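Local coordinates for sporozoite surface protein 2 (Plasmodium vivax, PDB 4HQO) that serves as a sporozoite surface receptor for gliding motility, probably gripping host ligands through its von Willebrand factor A and thrombospondin type 1 domains, at residues Arg212-Ala224 with His234-His248. The protein carries 4 engineered substitutions. Sequence-based numbering, arbitrary orientation.
Sequences RVANCGPWDPWTA and HSRSRPSLHEKCTTH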
loop_
_atom_site.group_PDB
_atom_site.type_symbol
_atom_site.label_atom_id
_atom_site.label_comp_id
_atom_site.label_asym_id
_atom_site.label_seq_id
_atom_site.Cartn_x
_atom_site.Cartn_y
_atom_site.Cartn_z
ATOM N N ARG A 212 -8.753 -19.359 -7.763
ATOM C CA ARG A 212 -9.421 -18.199 -8.340
ATOM C C ARG A 212 -10.445 -18.565 -9.412
ATOM O O ARG A 212 -10.334 -19.594 -10.081
ATOM C CB ARG A 212 -8.395 -17.207 -8.880
ATOM C CG ARG A 212 -7.687 -16.430 -7.789
ATOM C CD ARG A 212 -8.669 -15.518 -7.071
ATOM N NE ARG A 212 -8.131 -14.979 -5.824
ATOM C CZ ARG A 212 -8.486 -15.402 -4.613
ATOM N NH1 ARG A 212 -9.384 -16.375 -4.478
ATOM N NH2 ARG A 212 -7.944 -14.848 -3.533
ATOM N N VAL A 213 -11.444 -17.702 -9.559
ATOM C CA VAL A 213 -12.565 -17.941 -10.456
ATOM C C VAL A 213 -12.756 -16.744 -11.384
ATOM O O VAL A 213 -12.607 -15.594 -10.967
ATOM C CB VAL A 213 -13.864 -18.232 -9.651
ATOM C CG1 VAL A 213 -15.094 -17.641 -10.331
ATOM C CG2 VAL A 213 -14.034 -19.733 -9.417
ATOM N N ALA A 214 -13.059 -17.021 -12.650
ATOM C CA ALA A 214 -13.342 -15.967 -13.618
ATOM C C ALA A 214 -14.516 -16.352 -14.514
ATOM O O ALA A 214 -14.662 -17.512 -14.899
ATOM C CB ALA A 214 -12.109 -15.666 -14.453
ATOM N N ASN A 215 -15.354 -15.371 -14.836
ATOM C CA ASN A 215 -16.502 -15.593 -15.709
ATOM C C ASN A 215 -16.077 -15.557 -17.174
ATOM O O ASN A 215 -15.531 -14.559 -17.646
ATOM C CB ASN A 215 -17.581 -14.538 -15.442
ATOM C CG ASN A 215 -18.970 -14.996 -15.861
ATOM O OD1 ASN A 215 -19.124 -15.940 -16.638
ATOM N ND2 ASN A 215 -19.991 -14.321 -15.345
ATOM N N CYS A 216 -16.325 -16.650 -17.891
ATOM C CA CYS A 216 -15.906 -16.762 -19.286
ATOM C C CYS A 216 -16.912 -16.161 -20.267
ATOM O O CYS A 216 -16.596 -15.953 -21.439
ATOM C CB CYS A 216 -15.625 -18.220 -19.645
ATOM S SG CYS A 216 -14.156 -18.894 -18.853
ATOM N N GLY A 217 -18.117 -15.883 -19.786
ATOM C CA GLY A 217 -19.154 -15.309 -20.625
ATOM C C GLY A 217 -19.901 -16.366 -21.411
ATOM O O GLY A 217 -19.506 -17.531 -21.421
ATOM N N PRO A 218 -20.994 -15.966 -22.076
ATOM C CA PRO A 218 -21.814 -16.901 -22.853
ATOM C C PRO A 218 -21.164 -17.267 -24.185
ATOM O O PRO A 218 -20.310 -16.530 -24.684
ATOM C CB PRO A 218 -23.100 -16.109 -23.094
ATOM C CG PRO A 218 -22.657 -14.688 -23.104
ATOM C CD PRO A 218 -21.538 -14.597 -22.103
ATOM N N TRP A 219 -21.564 -18.403 -24.747
ATOM C CA TRP A 219 -21.091 -18.806 -26.064
ATOM C C TRP A 219 -21.944 -18.156 -27.140
ATOM O O TRP A 219 -23.118 -17.862 -26.919
ATOM C CB TRP A 219 -21.174 -20.325 -26.235
ATOM C CG TRP A 219 -20.219 -21.111 -25.394
ATOM C CD1 TRP A 219 -20.466 -21.661 -24.171
ATOM C CD2 TRP A 219 -18.867 -21.457 -25.724
ATOM N NE1 TRP A 219 -19.350 -22.318 -23.713
ATOM C CE2 TRP A 219 -18.356 -22.209 -24.646
ATOM C CE3 TRP A 219 -18.040 -21.194 -26.821
ATOM C CZ2 TRP A 219 -17.053 -22.702 -24.635
ATOM C CZ3 TRP A 219 -16.747 -21.688 -26.806
ATOM C CH2 TRP A 219 -16.268 -22.434 -25.721
ATOM N N ASP A 220 -21.354 -17.936 -28.310
ATOM C CA ASP A 220 -22.137 -17.592 -29.483
ATOM C C ASP A 220 -22.895 -18.859 -29.861
ATOM O O ASP A 220 -22.555 -19.943 -29.385
ATOM C CB ASP A 220 -21.230 -17.129 -30.629
ATOM C CG ASP A 220 -20.558 -15.792 -30.344
ATOM O OD1 ASP A 220 -20.899 -15.152 -29.327
ATOM O OD2 ASP A 220 -19.695 -15.377 -31.145
ATOM N N PRO A 221 -23.944 -18.732 -30.690
ATOM C CA PRO A 221 -24.684 -19.918 -31.128
ATOM C C PRO A 221 -23.807 -20.923 -31.867
ATOM O O PRO A 221 -22.851 -20.529 -32.533
ATOM C CB PRO A 221 -25.723 -19.338 -32.090
ATOM C CG PRO A 221 -25.950 -17.961 -31.592
ATOM C CD PRO A 221 -24.611 -17.485 -31.110
ATOM N N TRP A 222 -24.137 -22.206 -31.739
ATOM C CA TRP A 222 -23.491 -23.258 -32.516
ATOM C C TRP A 222 -23.620 -22.963 -34.000
ATOM O O TRP A 222 -24.641 -22.449 -34.449
ATOM C CB TRP A 222 -24.131 -24.619 -32.224
ATOM C CG TRP A 222 -23.744 -25.216 -30.906
ATOM C CD1 TRP A 222 -24.465 -25.186 -29.750
ATOM C CD2 TRP A 222 -22.543 -25.942 -30.612
ATOM N NE1 TRP A 222 -23.786 -25.846 -28.751
ATOM C CE2 TRP A 222 -22.606 -26.321 -29.257
ATOM C CE3 TRP A 222 -21.422 -26.309 -31.367
ATOM C CZ2 TRP A 222 -21.588 -27.046 -28.636
ATOM C CZ3 TRP A 222 -20.414 -27.030 -30.749
ATOM C CH2 TRP A 222 -20.503 -27.389 -29.396
ATOM N N THR A 223 -22.581 -23.282 -34.763
ATOM C CA THR A 223 -22.643 -23.135 -36.208
ATOM C C THR A 223 -23.442 -24.294 -36.799
ATOM O O THR A 223 -23.717 -25.285 -36.115
ATOM C CB THR A 223 -21.233 -23.118 -36.845
ATOM O OG1 THR A 223 -20.602 -24.390 -36.657
ATOM C CG2 THR A 223 -20.371 -22.027 -36.221
ATOM N N ALA A 224 -23.821 -24.161 -38.067
ATOM C CA ALA A 224 -24.486 -25.245 -38.778
ATOM C C ALA A 224 -23.522 -26.416 -38.915
ATOM O O ALA A 224 -22.304 -26.231 -38.865
ATOM C CB ALA A 224 -24.942 -24.773 -40.149
ATOM N N HIS A 234 -19.637 -29.334 -35.890
ATOM C CA HIS A 234 -19.888 -27.899 -35.808
ATOM C C HIS A 234 -19.238 -27.329 -34.552
ATOM O O HIS A 234 -18.836 -28.073 -33.659
ATOM C CB HIS A 234 -21.388 -27.575 -35.868
ATOM C CG HIS A 234 -22.177 -28.073 -34.694
ATOM N ND1 HIS A 234 -23.309 -27.432 -34.237
ATOM C CD2 HIS A 234 -22.011 -29.154 -33.895
ATOM C CE1 HIS A 234 -23.800 -28.090 -33.202
ATOM N NE2 HIS A 234 -23.031 -29.140 -32.975
ATOM N N SER A 235 -19.128 -26.007 -34.486
ATOM C CA SER A 235 -18.443 -25.377 -33.367
ATOM C C SER A 235 -19.214 -24.190 -32.806
ATOM O O SER A 235 -20.196 -23.739 -33.393
ATOM C CB SER A 235 -17.051 -24.915 -33.804
ATOM O OG SER A 235 -17.142 -23.772 -34.637
ATOM N N ARG A 236 -18.764 -23.691 -31.660
ATOM C CA ARG A 236 -19.226 -22.403 -31.163
ATOM C C ARG A 236 -18.076 -21.634 -30.526
ATOM O O ARG A 236 -17.182 -22.222 -29.912
ATOM C CB ARG A 236 -20.404 -22.555 -30.198
ATOM C CG ARG A 236 -20.152 -23.428 -28.987
ATOM C CD ARG A 236 -21.374 -23.409 -28.085
ATOM N NE ARG A 236 -21.179 -24.148 -26.842
ATOM C CZ ARG A 236 -22.074 -24.198 -25.862
ATOM N NH1 ARG A 236 -23.223 -23.548 -25.986
ATOM N NH2 ARG A 236 -21.823 -24.894 -24.759
ATOM N N SER A 237 -18.092 -20.316 -30.694
ATOM C CA SER A 237 -17.012 -19.469 -30.201
ATOM C C SER A 237 -17.519 -18.416 -29.224
ATOM O O SER A 237 -18.724 -18.278 -29.010
ATOM C CB SER A 237 -16.288 -18.793 -31.370
ATOM O OG SER A 237 -15.721 -19.752 -32.246
ATOM N N ARG A 238 -16.587 -17.680 -28.629
ATOM C CA ARG A 238 -16.918 -16.586 -27.723
ATOM C C ARG A 238 -15.673 -15.740 -27.490
ATOM O O ARG A 238 -14.554 -16.243 -27.600
ATOM C CB ARG A 238 -17.455 -17.121 -26.390
ATOM C CG ARG A 238 -16.460 -17.961 -25.612
ATOM C CD ARG A 238 -16.990 -18.316 -24.234
ATOM N NE ARG A 238 -16.201 -19.376 -23.609
ATOM C CZ ARG A 238 -16.528 -19.980 -22.471
ATOM N NH1 ARG A 238 -17.630 -19.627 -21.825
ATOM N NH2 ARG A 238 -15.754 -20.937 -21.982
ATOM N N PRO A 239 -15.860 -14.447 -27.179
ATOM C CA PRO A 239 -14.715 -13.584 -26.868
ATOM C C PRO A 239 -14.023 -14.013 -25.579
ATOM O O PRO A 239 -14.682 -14.523 -24.674
ATOM C CB PRO A 239 -15.357 -12.205 -26.688
ATOM C CG PRO A 239 -16.784 -12.486 -26.356
ATOM C CD PRO A 239 -17.134 -13.711 -27.137
ATOM N N SER A 240 -12.710 -13.811 -25.505
ATOM C CA SER A 240 -11.943 -14.157 -24.311
ATOM C C SER A 240 -12.032 -13.065 -23.251
ATOM O O SER A 240 -11.285 -12.089 -23.293
ATOM C CB SER A 240 -10.475 -14.405 -24.666
ATOM O OG SER A 240 -9.768 -14.926 -23.555
ATOM N N LEU A 241 -12.941 -13.239 -22.297
ATOM C CA LEU A 241 -13.105 -12.270 -21.220
ATOM C C LEU A 241 -12.062 -12.502 -20.129
ATOM O O LEU A 241 -11.954 -11.724 -19.178
ATOM C CB LEU A 241 -14.521 -12.341 -20.647
ATOM C CG LEU A 241 -15.649 -12.116 -21.660
ATOM C CD1 LEU A 241 -17.011 -12.144 -20.981
ATOM C CD2 LEU A 241 -15.447 -10.810 -22.418
ATOM N N HIS A 242 -11.293 -13.575 -20.284
ATOM C CA HIS A 242 -10.202 -13.884 -19.368
ATOM C C HIS A 242 -9.167 -14.790 -20.036
ATOM O O HIS A 242 -9.495 -15.577 -20.926
ATOM C CB HIS A 242 -10.734 -14.538 -18.093
ATOM C CG HIS A 242 -9.856 -14.333 -16.899
ATOM N ND1 HIS A 242 -10.001 -13.258 -16.045
ATOM C CD2 HIS A 242 -8.819 -15.055 -16.416
ATOM C CE1 HIS A 242 -9.095 -13.331 -15.090
ATOM N NE2 HIS A 242 -8.362 -14.415 -15.292
ATOM N N GLU A 243 -7.920 -14.667 -19.594
ATOM C CA GLU A 243 -6.795 -15.411 -20.158
ATOM C C GLU A 243 -6.970 -16.929 -20.082
ATOM O O GLU A 243 -6.614 -17.654 -21.011
ATOM C CB GLU A 243 -5.507 -15.000 -19.441
ATOM C CG GLU A 243 -4.318 -15.897 -19.714
ATOM C CD GLU A 243 -3.226 -15.726 -18.682
ATOM O OE1 GLU A 243 -3.475 -15.042 -17.667
ATOM O OE2 GLU A 243 -2.122 -16.273 -18.885
ATOM N N LYS A 244 -7.520 -17.402 -18.968
ATOM C CA LYS A 244 -7.688 -18.832 -18.739
ATOM C C LYS A 244 -8.897 -19.397 -19.488
ATOM O O LYS A 244 -9.013 -20.609 -19.672
ATOM C CB LYS A 244 -7.832 -19.107 -17.239
ATOM C CG LYS A 244 -6.592 -18.793 -16.426
ATOM C CD LYS A 244 -5.474 -19.769 -16.743
ATOM C CE LYS A 244 -4.254 -19.522 -15.871
ATOM N NZ LYS A 244 -3.184 -20.519 -16.142
ATOM N N CYS A 245 -9.790 -18.516 -19.920
ATOM C CA CYS A 245 -11.045 -18.936 -20.539
ATOM C C CYS A 245 -10.888 -19.586 -21.912
ATOM O O CYS A 245 -10.154 -19.096 -22.770
ATOM C CB CYS A 245 -12.015 -17.758 -20.636
ATOM S SG CYS A 245 -12.838 -17.359 -19.084
ATOM N N THR A 246 -11.587 -20.701 -22.098
ATOM C CA THR A 246 -11.702 -21.349 -23.395
ATOM C C THR A 246 -12.588 -20.486 -24.285
ATOM O O THR A 246 -13.573 -19.919 -23.813
ATOM C CB THR A 246 -12.331 -22.748 -23.243
ATOM O OG1 THR A 246 -11.486 -23.566 -22.423
ATOM C CG2 THR A 246 -12.521 -23.414 -24.594
ATOM N N THR A 247 -12.240 -20.375 -25.563
ATOM C CA THR A 247 -13.002 -19.525 -26.476
ATOM C C THR A 247 -13.539 -20.270 -27.694
ATOM O O THR A 247 -14.389 -19.756 -28.423
ATOM C CB THR A 247 -12.164 -18.333 -26.951
ATOM O OG1 THR A 247 -10.967 -18.809 -27.577
ATOM C CG2 THR A 247 -11.795 -17.460 -25.774
ATOM N N HIS A 248 -13.036 -21.476 -27.923
ATOM C CA HIS A 248 -13.512 -22.284 -29.035
ATOM C C HIS A 248 -13.860 -23.679 -28.546
ATOM O O HIS A 248 -13.301 -24.163 -27.563
ATOM C CB HIS A 248 -12.474 -22.349 -30.157
ATOM C CG HIS A 248 -13.006 -22.914 -31.439
ATOM N ND1 HIS A 248 -13.855 -22.215 -32.264
ATOM C CD2 HIS A 248 -12.807 -24.117 -32.034
ATOM C CE1 HIS A 248 -14.157 -22.957 -33.318
ATOM N NE2 HIS A 248 -13.531 -24.115 -33.198
HETATM O O HOH W 1 -19.967 -19.602 -32.634
#
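Trp219 lies sandwiched between two guanidinium groups, Arg236 over one face and Arg238 over the other. The Arg236 group is almost parallel to the indole (planes 6° apart), its CZ 3.4 Å from Trp219 CD1. Arg238 covers the opposite face at the six-membered ring, with NH2 3.4 Å from Trp219 CZ2, and its other side rests on Cys216 CB. Both arginines set CG between the backbone N and the carbonyl carbon (chi1 57° in Arg236) and then run extended, which lays Arg236 between the two indoles and Arg238 between Trp219 and Cys216 CB. Arg236 also reaches Trp222: its CD sits over that indole, 3.4 Å from CE2. The far face of Trp222 takes the imidazole of His234 in an offset stack, planes at 28°. One continuous pile thus runs His234, Trp222, Arg236, Trp219, Arg238 and on to Cys216, bonded by SG to Cys245 SG. Polar bonds fix the layers. Arg238 NH1 donates to Gly217 O at 2.8 Å within the guanidinium plane and is also salt-bridged to Asp6, while NE gives to Thr246 O, so the charged group is held at its rim as well as on both faces. His234 ND1 donates to Thr223 O at 2.9 Å, in the plane of ring and carbonyl alike. Backbone bonds Asp220 N to Ser237 O and Thr223 N to Ser235 O tie the irregular part of 212-224, from Cys216 on, to segment 234-248; a water links Pro221 O to Ser237 N. Beyond the disulfide, Ala214 CB sits over the His242 ring, on strand 207-215, which pairs with strand 7-15 in a two-stranded ribbon. Alternating tryptophans and arginines, stacked as cation-pi layers and closed at one end by a disulfide, are the hallmark core of the thrombospondin type 1 repeat.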